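Local coordinates for protein aminoglycoside 3'-phosphotransferase AphA1-IAB (Acinetobacter baumannii, PDB 4GKH) that confers resistance to kanamycin and related aminoglycosides by phosphorylating the antibiotic, with a fold like that of eukaryotic protein kinases, at residues M70-W75 with G219-A224; F79-T84 with L129-S134; N64-E69 with A95-T100; G198-D203 with Y227-I232. One frame throughout, in Å; residues are numbered along the deposited sequence. Where two conformers were deposited one is given.

Contact 1: residues M70-W75 with G219-A224; sequences MVRLNW and GRVGIA. With KAN (kanamycin a), chain M.
Arg72, on helix 61-76, reaches across to the loop after strand 211-215 and runs over Val221 to its carbonyl. Its CB starts 4.1 Å from Val221 CB. CG, anti to the carbonyl carbon (chi1 -81°), continues along the same valine at 3.9 Å from its CB, the two side chains lying alongside and pointing opposite ways. The extended chain then brings CD to 3.2 Å from Gly219 O. NE donates the one direct hydrogen bond of the contact, 3.0 Å to Val221 O; it is bent, 139° at the hydrogen, and lies in the carbonyl plane, while the oxygen sits 19° out of the guanidinium plane. At the tip, NH2 gives a 2.8 Å bond to a water in the plane of the group, and that water returns a weak bond to Val221 O. NH1 turns back to Asp68 O of its own helix, and Phe142 makes a cation-pi contact, so the guanidinium is fixed from several directions. One turn on, Trp75 CZ3 touches Val221 CG1 at 3.9 Å. Arg220, pointing away from the helix, sends NH2 to kanamycin O8 in a weak 3.4 Å bond and lies near Asp199, the probable proton acceptor. Helix 61-76 thus rests on a loop that lines the kanamycin site, with strands 85-91 and 94-100 packed against Met70 and Leu73, and strand 193-196 meeting Trp75.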
# COMPACT_ATOMS: atom_id res chain seq x y z
N MSE A 70 4.61 2.38 -11.57
CA MSE A 70 4.40 3.41 -12.58
C MSE A 70 3.10 3.20 -13.35
O MSE A 70 2.33 4.14 -13.51
CB MSE A 70 5.59 3.50 -13.55
CG MSE A 70 5.48 4.64 -14.56
SE MSE A 70 4.50 4.15 -16.20
CE MSE A 70 5.70 2.76 -16.76
N VAL A 71 2.86 1.99 -13.85
CA VAL A 71 1.68 1.83 -14.70
C VAL A 71 0.39 1.87 -13.91
O VAL A 71 -0.64 2.29 -14.42
CB VAL A 71 1.70 0.56 -15.55
CG1 VAL A 71 2.79 0.66 -16.56
CG2 VAL A 71 1.81 -0.69 -14.68
N ARG A 72 0.46 1.41 -12.66
CA ARG A 72 -0.70 1.50 -11.79
C ARG A 72 -1.03 2.95 -11.42
O ARG A 72 -2.21 3.34 -11.37
CB ARG A 72 -0.52 0.60 -10.56
CG ARG A 72 -0.85 -0.87 -10.88
CD ARG A 72 -0.09 -1.86 -10.00
NE ARG A 72 -0.30 -3.25 -10.43
CZ ARG A 72 0.32 -3.82 -11.46
NH1 ARG A 72 1.21 -3.13 -12.17
NH2 ARG A 72 0.07 -5.08 -11.77
N LEU A 73 0.01 3.76 -11.19
CA LEU A 73 -0.18 5.20 -10.95
C LEU A 73 -0.82 5.84 -12.17
O LEU A 73 -1.74 6.66 -12.06
CB LEU A 73 1.14 5.92 -10.70
CG LEU A 73 1.82 5.96 -9.33
CD1 LEU A 73 3.24 6.48 -9.50
CD2 LEU A 73 1.04 6.86 -8.38
N ASN A 74 -0.30 5.48 -13.33
CA ASN A 74 -0.82 6.03 -14.57
C ASN A 74 -2.30 5.73 -14.75
O ASN A 74 -3.07 6.58 -15.21
CB ASN A 74 0.01 5.51 -15.75
CG ASN A 74 -0.33 6.20 -17.05
OD1 ASN A 74 -0.11 7.40 -17.21
ND2 ASN A 74 -0.85 5.43 -18.00
N TRP A 75 -2.72 4.52 -14.36
CA TRP A 75 -4.12 4.12 -14.49
C TRP A 75 -5.03 4.74 -13.44
O TRP A 75 -6.07 5.33 -13.76
CB TRP A 75 -4.27 2.59 -14.45
CG TRP A 75 -5.71 2.21 -14.41
CD1 TRP A 75 -6.63 2.28 -15.44
CD2 TRP A 75 -6.44 1.74 -13.27
NE1 TRP A 75 -7.86 1.88 -15.01
CE2 TRP A 75 -7.78 1.54 -13.68
CE3 TRP A 75 -6.08 1.45 -11.95
CZ2 TRP A 75 -8.76 1.07 -12.81
CZ3 TRP A 75 -7.08 1.01 -11.08
CH2 TRP A 75 -8.39 0.81 -11.51
N GLY A 219 1.89 0.11 -6.05
CA GLY A 219 2.45 -0.98 -6.84
C GLY A 219 1.68 -2.29 -6.84
O GLY A 219 1.87 -3.11 -7.73
N ARG A 220 0.83 -2.50 -5.85
CA ARG A 220 0.06 -3.75 -5.74
C ARG A 220 -1.42 -3.56 -6.11
O ARG A 220 -2.24 -4.47 -5.89
CB ARG A 220 0.20 -4.34 -4.32
CG ARG A 220 1.64 -4.82 -3.99
CD ARG A 220 1.85 -5.26 -2.50
NE ARG A 220 3.26 -5.63 -2.29
CZ ARG A 220 3.97 -5.42 -1.18
NH1 ARG A 220 5.24 -5.79 -1.14
NH2 ARG A 220 3.41 -4.85 -0.11
N VAL A 221 -1.76 -2.41 -6.69
CA VAL A 221 -3.13 -2.16 -7.17
C VAL A 221 -3.63 -3.23 -8.15
O VAL A 221 -2.91 -3.60 -9.09
CB VAL A 221 -3.28 -0.74 -7.82
CG1 VAL A 221 -4.57 -0.65 -8.67
CG2 VAL A 221 -3.31 0.33 -6.75
N GLY A 222 -4.86 -3.70 -7.95
CA GLY A 222 -5.49 -4.59 -8.91
C GLY A 222 -6.79 -5.14 -8.36
O GLY A 222 -7.14 -4.87 -7.21
N ILE A 223 -7.52 -5.89 -9.19
CA ILE A 223 -8.74 -6.53 -8.72
C ILE A 223 -8.42 -7.63 -7.69
O ILE A 223 -7.62 -8.54 -7.96
CB ILE A 223 -9.56 -7.11 -9.89
CG1 ILE A 223 -9.96 -5.99 -10.87
CG2 ILE A 223 -10.79 -7.85 -9.34
CD1 ILE A 223 -10.60 -6.48 -12.18
N ALA A 224 -9.03 -7.54 -6.52
CA ALA A 224 -8.85 -8.52 -5.44
C ALA A 224 -10.05 -8.48 -4.50
O ALA A 224 -10.97 -7.67 -4.68
CB ALA A 224 -7.55 -8.25 -4.69
C1 KAN M . 5.58 -3.86 5.99
C2 KAN M . 5.16 -2.64 5.21
C3 KAN M . 4.94 -2.93 3.74
C4 KAN M . 6.25 -3.48 3.17
C5 KAN M . 6.61 -4.75 3.92
C6 KAN M . 7.93 -5.21 3.31
C7 KAN M . 3.04 -7.50 8.86
C8 KAN M . 3.75 -6.27 9.35
C9 KAN M . 3.76 -5.24 8.20
C10 KAN M . 4.52 -5.78 6.97
C11 KAN M . 3.74 -7.03 6.49
C12 KAN M . 3.72 -8.07 7.61
C13 KAN M . 3.77 -5.02 11.47
C14 KAN M . 3.13 -5.39 12.81
C15 KAN M . 1.68 -4.98 12.94
C16 KAN M . 1.59 -3.48 12.77
C17 KAN M . 2.12 -3.17 11.38
C18 KAN M . 1.92 -1.69 10.97
N1 KAN M . 8.37 -6.44 3.97
N2 KAN M . 4.43 -7.60 5.31
N3 KAN M . 3.09 -8.46 9.99
N4 KAN M . 1.19 -5.33 14.28
O5 KAN M . 6.76 -4.43 5.33
O6 KAN M . 3.94 -2.12 5.78
O7 KAN M . 4.59 -1.70 3.09
O8 KAN M . 6.09 -3.81 1.78
O9 KAN M . 4.52 -4.82 5.89
O10 KAN M . 4.25 -3.95 8.65
O11 KAN M . 3.05 -5.82 10.53
O12 KAN M . 3.51 -3.60 11.26
O13 KAN M . 3.33 -6.80 12.96
O14 KAN M . 0.22 -3.11 12.85
O15 KAN M . 2.29 -1.53 9.57
O HOH W 1 -1.54 -6.61 -10.02

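Contact 2: residues F79-T84 with L129-S134; sequences FMPLPT and LRRLHS
Met80, a selenomethionine here, makes the apolar part of the contact by laying its side chain against helix 118-133 at Arg131 and Leu132. Its CG meets Leu132 CD1 at 3.9 Å, the two side chains crossing at about a right angle. Further out the chain folds over at chi2 and chi3 (-65° and -71°), which carries the end toward the helix: SE comes 4.0 Å from Arg131 CB, and CE lies 4.1 Å from Leu132 CB. The same methyl covers one face of the Arg131 guanidinium, so the arginine packs by its flat side as well as by its CB. Beside it, Pro81 CD approaches Arg131 NH1 obliquely at 3.5 Å, the ring and the arginine coming from opposite directions.

In this kinase-like fold, segment 79-84 links helix 61-76 to strand 85-91 of the five-stranded sheet, and here it leans on a helix of the larger, mainly helical part. Farther along the same loop, Pro83 touches the bound pyrazolopyrimidine inhibitor, while Phe128 adds to the packing on Met80 and Pro81.

No hydrogen bond joins the two segments. Within the helical one, for example, Arg131 O accepts from Ser134 N at 3.0 Å and, in one of the two conformers of that serine, from its OG as well. His133 ND1 bonds to the hydroxyl of Tyr252.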
# COMPACT_ATOMS: atom_id res chain seq x y z
N PHE A 79 -9.10 7.99 -11.36
CA PHE A 79 -10.14 7.69 -10.37
C PHE A 79 -9.91 8.19 -8.93
O PHE A 79 -10.86 8.45 -8.19
CB PHE A 79 -10.40 6.18 -10.35
CG PHE A 79 -10.71 5.61 -11.69
CD1 PHE A 79 -12.00 5.65 -12.19
CD2 PHE A 79 -9.71 5.06 -12.48
CE1 PHE A 79 -12.29 5.13 -13.43
CE2 PHE A 79 -9.99 4.53 -13.73
CZ PHE A 79 -11.28 4.57 -14.21
N MSE A 80 -8.65 8.33 -8.53
CA MSE A 80 -8.31 8.64 -7.14
C MSE A 80 -7.14 9.62 -7.10
O MSE A 80 -6.34 9.67 -8.03
CB MSE A 80 -7.90 7.34 -6.41
CG MSE A 80 -9.02 6.29 -6.34
SE MSE A 80 -10.54 6.86 -5.29
CE MSE A 80 -9.69 6.77 -3.53
N PRO A 81 -7.02 10.39 -6.00
CA PRO A 81 -5.89 11.31 -5.83
C PRO A 81 -4.59 10.58 -5.48
O PRO A 81 -4.52 9.94 -4.44
CB PRO A 81 -6.33 12.20 -4.66
CG PRO A 81 -7.29 11.35 -3.90
CD PRO A 81 -8.01 10.51 -4.91
N LEU A 82 -3.57 10.71 -6.34
CA LEU A 82 -2.29 9.99 -6.22
C LEU A 82 -1.20 10.95 -6.64
O LEU A 82 -1.50 12.01 -7.21
CB LEU A 82 -2.24 8.83 -7.23
CG LEU A 82 -3.40 7.87 -7.41
CD1 LEU A 82 -2.98 6.78 -8.36
CD2 LEU A 82 -3.71 7.29 -6.09
N PRO A 83 0.08 10.59 -6.39
CA PRO A 83 1.15 11.47 -6.90
C PRO A 83 1.07 11.53 -8.42
O PRO A 83 0.56 10.60 -9.04
CB PRO A 83 2.43 10.74 -6.50
CG PRO A 83 2.05 9.93 -5.30
CD PRO A 83 0.63 9.48 -5.58
N THR A 84 1.57 12.62 -9.00
CA THR A 84 1.59 12.80 -10.46
C THR A 84 2.95 12.34 -10.98
O THR A 84 3.98 12.72 -10.43
CB THR A 84 1.38 14.27 -10.81
OG1 THR A 84 0.01 14.63 -10.54
CG2 THR A 84 1.70 14.54 -12.27
N LEU A 129 -11.68 4.54 1.39
CA LEU A 129 -11.66 3.15 0.98
C LEU A 129 -12.95 2.78 0.25
O LEU A 129 -12.92 2.06 -0.75
CB LEU A 129 -11.42 2.24 2.19
CG LEU A 129 -11.12 0.76 1.92
CD1 LEU A 129 -9.89 0.63 1.02
CD2 LEU A 129 -10.90 -0.01 3.22
N ARG A 130 -14.08 3.31 0.73
CA ARG A 130 -15.35 3.11 0.04
C ARG A 130 -15.29 3.65 -1.39
O ARG A 130 -15.79 3.02 -2.32
CB ARG A 130 -16.52 3.76 0.81
CG ARG A 130 -17.04 2.92 1.98
CD ARG A 130 -17.95 3.72 2.90
NE ARG A 130 -19.14 4.20 2.20
CZ ARG A 130 -20.26 3.50 2.07
NH1 ARG A 130 -20.36 2.28 2.59
NH2 ARG A 130 -21.29 4.02 1.42
N ARG A 131 -14.68 4.83 -1.56
CA ARG A 131 -14.51 5.41 -2.90
C ARG A 131 -13.72 4.47 -3.80
O ARG A 131 -14.15 4.14 -4.91
CB ARG A 131 -13.77 6.75 -2.85
CG ARG A 131 -14.60 7.93 -2.41
CD ARG A 131 -13.72 9.16 -2.18
NE ARG A 131 -13.04 9.60 -3.41
CZ ARG A 131 -12.07 10.51 -3.43
NH1 ARG A 131 -11.52 10.86 -4.59
NH2 ARG A 131 -11.66 11.08 -2.31
N LEU A 132 -12.55 4.05 -3.31
CA LEU A 132 -11.70 3.13 -4.08
C LEU A 132 -12.44 1.87 -4.48
O LEU A 132 -12.39 1.43 -5.64
CB LEU A 132 -10.46 2.76 -3.26
CG LEU A 132 -9.46 1.86 -4.01
CD1 LEU A 132 -8.83 2.62 -5.16
CD2 LEU A 132 -8.39 1.34 -3.04
N HIS A 133 -13.14 1.28 -3.52
CA HIS A 133 -13.88 0.06 -3.77
C HIS A 133 -15.15 0.24 -4.58
O HIS A 133 -15.79 -0.75 -4.94
CB HIS A 133 -14.15 -0.67 -2.44
CG HIS A 133 -12.91 -1.22 -1.81
ND1 HIS A 133 -12.92 -1.97 -0.66
CD2 HIS A 133 -11.61 -1.14 -2.20
CE1 HIS A 133 -11.68 -2.33 -0.35
NE2 HIS A 133 -10.87 -1.83 -1.27
N SER A 134 -15.51 1.48 -4.90
CA SER A 134 -16.68 1.73 -5.73
C SER A 134 -16.33 1.85 -7.21
O SER A 134 -17.22 1.96 -8.06
CB SER A 134 -17.41 3.00 -5.28
OG SER A 134 -16.66 4.15 -5.63

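Contact 3: residues N64-E69 with A95-T100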
# COMPACT_ATOMS: atom_id res chain seq x y z
N ASN A 64 11.41 -4.19 -11.72
CA ASN A 64 10.05 -4.62 -12.06
C ASN A 64 9.00 -4.03 -11.11
O ASN A 64 7.92 -3.59 -11.53
CB ASN A 64 9.96 -6.14 -12.09
CG ASN A 64 10.85 -6.73 -13.15
OD1 ASN A 64 10.96 -6.18 -14.24
ND2 ASN A 64 11.51 -7.83 -12.84
N ASP A 65 9.33 -4.01 -9.82
CA ASP A 65 8.42 -3.45 -8.83
C ASP A 65 8.14 -1.98 -9.09
O ASP A 65 7.00 -1.53 -8.99
CB ASP A 65 9.00 -3.63 -7.42
CG ASP A 65 9.08 -5.10 -7.01
OD1 ASP A 65 8.11 -5.85 -7.23
OD2 ASP A 65 10.14 -5.50 -6.48
N VAL A 66 9.19 -1.22 -9.41
CA VAL A 66 9.03 0.19 -9.71
C VAL A 66 8.21 0.41 -11.01
O VAL A 66 7.35 1.30 -11.10
CB VAL A 66 10.40 0.88 -9.80
CG1 VAL A 66 10.24 2.36 -10.22
CG2 VAL A 66 11.10 0.78 -8.45
N THR A 67 8.46 -0.43 -12.01
CA THR A 67 7.69 -0.38 -13.26
C THR A 67 6.22 -0.68 -13.00
O THR A 67 5.33 -0.02 -13.57
CB THR A 67 8.24 -1.36 -14.30
OG1 THR A 67 9.63 -1.09 -14.53
CG2 THR A 67 7.49 -1.22 -15.62
N ASP A 68 5.97 -1.64 -12.11
CA ASP A 68 4.60 -2.01 -11.74
C ASP A 68 3.90 -0.81 -11.12
O ASP A 68 2.73 -0.53 -11.42
CB ASP A 68 4.58 -3.14 -10.70
CG ASP A 68 4.97 -4.49 -11.28
OD1 ASP A 68 4.97 -4.63 -12.52
OD2 ASP A 68 5.24 -5.41 -10.48
N GLU A 69 4.61 -0.08 -10.26
CA GLU A 69 3.98 1.08 -9.64
C GLU A 69 3.67 2.15 -10.65
O GLU A 69 2.60 2.74 -10.62
CB GLU A 69 4.78 1.69 -8.48
CG GLU A 69 4.02 2.91 -7.95
CD GLU A 69 4.57 3.52 -6.69
OE1 GLU A 69 5.81 3.52 -6.51
OE2 GLU A 69 3.75 4.01 -5.90
N ALA A 95 15.03 0.95 -13.23
CA ALA A 95 13.83 1.75 -13.41
C ALA A 95 13.92 2.96 -12.50
O ALA A 95 14.29 2.85 -11.32
CB ALA A 95 12.59 0.92 -13.10
N TRP A 96 13.60 4.13 -13.05
CA TRP A 96 13.61 5.38 -12.29
C TRP A 96 12.23 6.02 -12.39
O TRP A 96 11.79 6.29 -13.50
CB TRP A 96 14.64 6.32 -12.91
CG TRP A 96 16.05 5.81 -12.85
CD1 TRP A 96 16.66 4.99 -13.76
CD2 TRP A 96 17.02 6.11 -11.85
NE1 TRP A 96 17.96 4.75 -13.37
CE2 TRP A 96 18.21 5.42 -12.20
CE3 TRP A 96 17.01 6.88 -10.68
CZ2 TRP A 96 19.37 5.49 -11.43
CZ3 TRP A 96 18.18 6.95 -9.91
CH2 TRP A 96 19.34 6.25 -10.29
N LEU A 97 11.58 6.28 -11.25
CA LEU A 97 10.23 6.87 -11.25
C LEU A 97 10.22 8.19 -10.48
O LEU A 97 10.42 8.20 -9.27
CB LEU A 97 9.24 5.88 -10.60
CG LEU A 97 7.79 6.36 -10.38
CD1 LEU A 97 7.14 6.82 -11.70
CD2 LEU A 97 6.99 5.24 -9.71
N LEU A 98 9.99 9.31 -11.18
CA LEU A 98 9.99 10.63 -10.57
C LEU A 98 8.55 11.13 -10.44
O LEU A 98 7.86 11.28 -11.45
CB LEU A 98 10.77 11.62 -11.46
CG LEU A 98 10.93 13.05 -10.90
CD1 LEU A 98 11.77 13.05 -9.61
CD2 LEU A 98 11.51 14.01 -11.92
N THR A 99 8.11 11.39 -9.21
CA THR A 99 6.73 11.84 -8.99
C THR A 99 6.68 13.09 -8.13
O THR A 99 7.63 13.41 -7.41
CB THR A 99 5.88 10.75 -8.30
OG1 THR A 99 6.35 10.56 -6.96
CG2 THR A 99 5.95 9.42 -9.07
N THR A 100 5.55 13.80 -8.18
CA THR A 100 5.32 14.93 -7.29
C THR A 100 5.13 14.43 -5.85
O THR A 100 4.71 13.30 -5.64
CB THR A 100 4.07 15.74 -7.71
OG1 THR A 100 2.90 14.90 -7.63
CG2 THR A 100 4.25 16.26 -9.11
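Val66 and Leu97 meet closest, with Val66 CG1 3.7 Å from Leu97 CB as the two side chains interleave head to tail. CG1 stands anti to the backbone N (chi1 176°), which sends that branch to the strand; Val66 CB itself rests 4.0 Å from Ala95 CB. On one side of the valine, Thr67 OG1 lies 3.9 Å from the same alanine methyl. On the other, the extended Glu69 crosses Leu97 at about a right angle, its OE1 3.8 Å from Leu97 CD2.

The polar ends are held from outside. Glu69 OE1 forms a salt bridge with Lys56, the lysine-glutamate pair characteristic of the protein kinase fold between a sheet strand and its helix; OE2 accepts from Val218 N. Thr67 OG1 bonds to Ala63 O and Arg90 NH1. The axes of segments 64-69 and 95-100 run at 36° to each other, 7.7 Å apart, within the lobe built on the five-stranded antiparallel sheet.

Between the segments there is no hydrogen bond: small and branched apolar groups make the close packing, and the buried carboxylate passes along this apolar patch to have its two oxygens held by Lys56 and Val218 N.

Contact 4: residues G198-D203 with Y227-I232; sequences GDFSLD and YQDLAI. With KAN (kanamycin a), chain M.
Two hydrogen bonds tie Gly198 to the first turn of helix 227-237. Its N donates to Asp229 OD1 at 3.0 Å, nearly straight (169°), on the syn lone pair of the carboxylate. Its carbonyl O accepts from Gln228 NE2, also at 3.0 Å but bent to 140°; the donor stands 44° above the carbonyl plane, while that oxygen lies close to the plane of the glutamine amide. Gln228 gets there by a bend at chi2. The other oxygen of Asp229, OD2, takes bonds from His133 NE2 and His197 N, so this buried carboxylate is gripped by three donors and fixed in its rotation.

The segment 198-203 corresponds to the catalytic loop of the protein kinase fold, and Asp199 is very probably the proton acceptor. Kanamycin O7, the 3'-hydroxyl that the enzyme phosphorylates, donates to Asp199 OD2 at 2.5 Å, an arrangement consistent with that role. Arg220 makes a long, weak ion pair with the same oxygen.

Van der Waals packing comes from Ile232, whose methyls lie against backbone carbonyls and a serine. CG2, anti to the backbone N, approaches Phe200 O at 3.8 Å and Ser201 CB at 4.0 Å, while CD1 lies 3.8 Å from Gly198 O. Phe200 CB rests against Asp229 CB, and the ring leads away to Phe128 and Leu129. Within the loop, Phe200 centres an inverse gamma turn, and Ser201 OG accepts from Asp203 N in an ST turn.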
# COMPACT_ATOMS: atom_id res chain seq x y z
N GLY A 198 -3.91 -2.68 -2.28
CA GLY A 198 -2.91 -3.72 -2.07
C GLY A 198 -1.99 -3.55 -0.88
O GLY A 198 -1.41 -4.53 -0.40
N ASP A 199 -1.81 -2.32 -0.41
CA ASP A 199 -1.06 -2.05 0.82
C ASP A 199 -1.69 -0.85 1.54
O ASP A 199 -1.06 0.17 1.73
CB ASP A 199 0.44 -1.83 0.50
CG ASP A 199 1.32 -1.89 1.73
OD1 ASP A 199 0.81 -2.18 2.84
OD2 ASP A 199 2.54 -1.67 1.59
N PHE A 200 -2.97 -1.01 1.91
CA PHE A 200 -3.76 0.08 2.48
C PHE A 200 -3.43 0.22 3.97
O PHE A 200 -4.26 -0.07 4.84
CB PHE A 200 -5.26 -0.16 2.23
CG PHE A 200 -6.11 1.10 2.20
CD1 PHE A 200 -6.24 1.85 1.04
CD2 PHE A 200 -6.79 1.53 3.34
CE1 PHE A 200 -7.02 3.01 1.01
CE2 PHE A 200 -7.59 2.71 3.32
CZ PHE A 200 -7.69 3.44 2.15
N SER A 201 -2.21 0.66 4.25
CA SER A 201 -1.76 0.80 5.62
C SER A 201 -1.79 2.26 6.04
O SER A 201 -1.95 3.14 5.21
CB SER A 201 -0.33 0.28 5.75
OG SER A 201 0.56 1.24 5.19
N LEU A 202 -1.58 2.51 7.33
CA LEU A 202 -1.53 3.88 7.82
C LEU A 202 -0.33 4.68 7.28
O LEU A 202 -0.31 5.90 7.37
CB LEU A 202 -1.51 3.90 9.34
CG LEU A 202 -2.78 3.44 10.06
CD1 LEU A 202 -2.45 3.32 11.56
CD2 LEU A 202 -3.92 4.43 9.84
N ASP A 203 0.67 4.00 6.73
CA ASP A 203 1.82 4.71 6.18
C ASP A 203 1.56 5.19 4.75
O ASP A 203 2.32 6.01 4.22
CB ASP A 203 3.07 3.82 6.16
CG ASP A 203 3.42 3.29 7.53
OD1 ASP A 203 3.26 4.04 8.52
OD2 ASP A 203 3.85 2.12 7.60
N TYR A 227 -11.36 -7.51 1.31
CA TYR A 227 -10.63 -7.71 2.57
C TYR A 227 -9.10 -7.59 2.44
O TYR A 227 -8.39 -7.52 3.44
CB TYR A 227 -11.03 -9.04 3.24
CG TYR A 227 -12.32 -8.95 4.03
CD1 TYR A 227 -13.55 -8.87 3.38
CD2 TYR A 227 -12.31 -8.97 5.42
CE1 TYR A 227 -14.74 -8.78 4.10
CE2 TYR A 227 -13.49 -8.89 6.15
CZ TYR A 227 -14.70 -8.80 5.48
OH TYR A 227 -15.87 -8.73 6.21
N GLN A 228 -8.59 -7.55 1.21
CA GLN A 228 -7.16 -7.26 1.04
C GLN A 228 -6.82 -5.91 1.65
O GLN A 228 -5.77 -5.74 2.27
CB GLN A 228 -6.77 -7.24 -0.45
CG GLN A 228 -5.35 -6.68 -0.69
CD GLN A 228 -4.27 -7.52 -0.02
OE1 GLN A 228 -4.47 -8.71 0.24
NE2 GLN A 228 -3.11 -6.91 0.26
N ASP A 229 -7.70 -4.93 1.47
CA ASP A 229 -7.45 -3.59 1.99
C ASP A 229 -7.94 -3.46 3.43
O ASP A 229 -7.27 -2.86 4.27
CB ASP A 229 -8.11 -2.52 1.10
CG ASP A 229 -7.41 -2.39 -0.28
OD1 ASP A 229 -6.20 -2.74 -0.38
OD2 ASP A 229 -8.07 -1.94 -1.25
N LEU A 230 -9.11 -4.03 3.69
CA LEU A 230 -9.67 -3.96 5.03
C LEU A 230 -8.74 -4.61 6.05
O LEU A 230 -8.56 -4.08 7.14
CB LEU A 230 -11.05 -4.62 5.07
CG LEU A 230 -12.20 -3.89 4.37
CD1 LEU A 230 -13.33 -4.87 4.14
CD2 LEU A 230 -12.66 -2.68 5.21
N ALA A 231 -8.12 -5.74 5.68
CA ALA A 231 -7.31 -6.49 6.65
C ALA A 231 -6.08 -5.72 7.09
O ALA A 231 -5.74 -5.65 8.27
CB ALA A 231 -6.89 -7.86 6.08
N ILE A 232 -5.40 -5.14 6.11
CA ILE A 232 -4.16 -4.45 6.39
C ILE A 232 -4.38 -3.21 7.23
O ILE A 232 -3.63 -2.94 8.16
CB ILE A 232 -3.39 -4.15 5.08
CG1 ILE A 232 -2.94 -5.48 4.46
CG2 ILE A 232 -2.21 -3.22 5.34
CD1 ILE A 232 -2.01 -5.33 3.24
C1 KAN M . 5.58 -3.86 5.99
C2 KAN M . 5.16 -2.64 5.21
C3 KAN M . 4.94 -2.93 3.74
C4 KAN M . 6.25 -3.48 3.17
C5 KAN M . 6.61 -4.75 3.92
C6 KAN M . 7.93 -5.21 3.31
C7 KAN M . 3.04 -7.50 8.86
C8 KAN M . 3.75 -6.27 9.35
C9 KAN M . 3.76 -5.24 8.20
C10 KAN M . 4.52 -5.78 6.97
C11 KAN M . 3.74 -7.03 6.49
C12 KAN M . 3.72 -8.07 7.61
C13 KAN M . 3.77 -5.02 11.47
C14 KAN M . 3.13 -5.39 12.81
C15 KAN M . 1.68 -4.98 12.94
C16 KAN M . 1.59 -3.48 12.77
C17 KAN M . 2.12 -3.17 11.38
C18 KAN M . 1.92 -1.69 10.97
N1 KAN M . 8.37 -6.44 3.97
N2 KAN M . 4.43 -7.60 5.31
N3 KAN M . 3.09 -8.46 9.99
N4 KAN M . 1.19 -5.33 14.28
O5 KAN M . 6.76 -4.43 5.33
O6 KAN M . 3.94 -2.12 5.78
O7 KAN M . 4.59 -1.70 3.09
O8 KAN M . 6.09 -3.81 1.78
O9 KAN M . 4.52 -4.82 5.89
O10 KAN M . 4.25 -3.95 8.65
O11 KAN M . 3.05 -5.82 10.53
O12 KAN M . 3.51 -3.60 11.26
O13 KAN M . 3.33 -6.80 12.96
O14 KAN M . 0.22 -3.11 12.85
O15 KAN M . 2.29 -1.53 9.57

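Contacts 3 and 4 are buried, contact 2 is partly so and contact 1 lies at the surface. Contacts 1 and 3 share helix 61-76: contact 3 fixes it to the five-stranded sheet by apolar packing, contact 1 to the loop at the kanamycin site by an arginine-carbonyl bond. Contact 2, like contact 3 without a hydrogen bond between its segments, packs the following loop on helix 118-133. It joins contact 3 where Thr84 O meets Thr100 N, and contact 4 through His133 and Asp229. Contact 4 is the most polar and holds the probable proton acceptor; it and contact 1 both touch kanamycin, whereas contacts 3 and 4 do not meet.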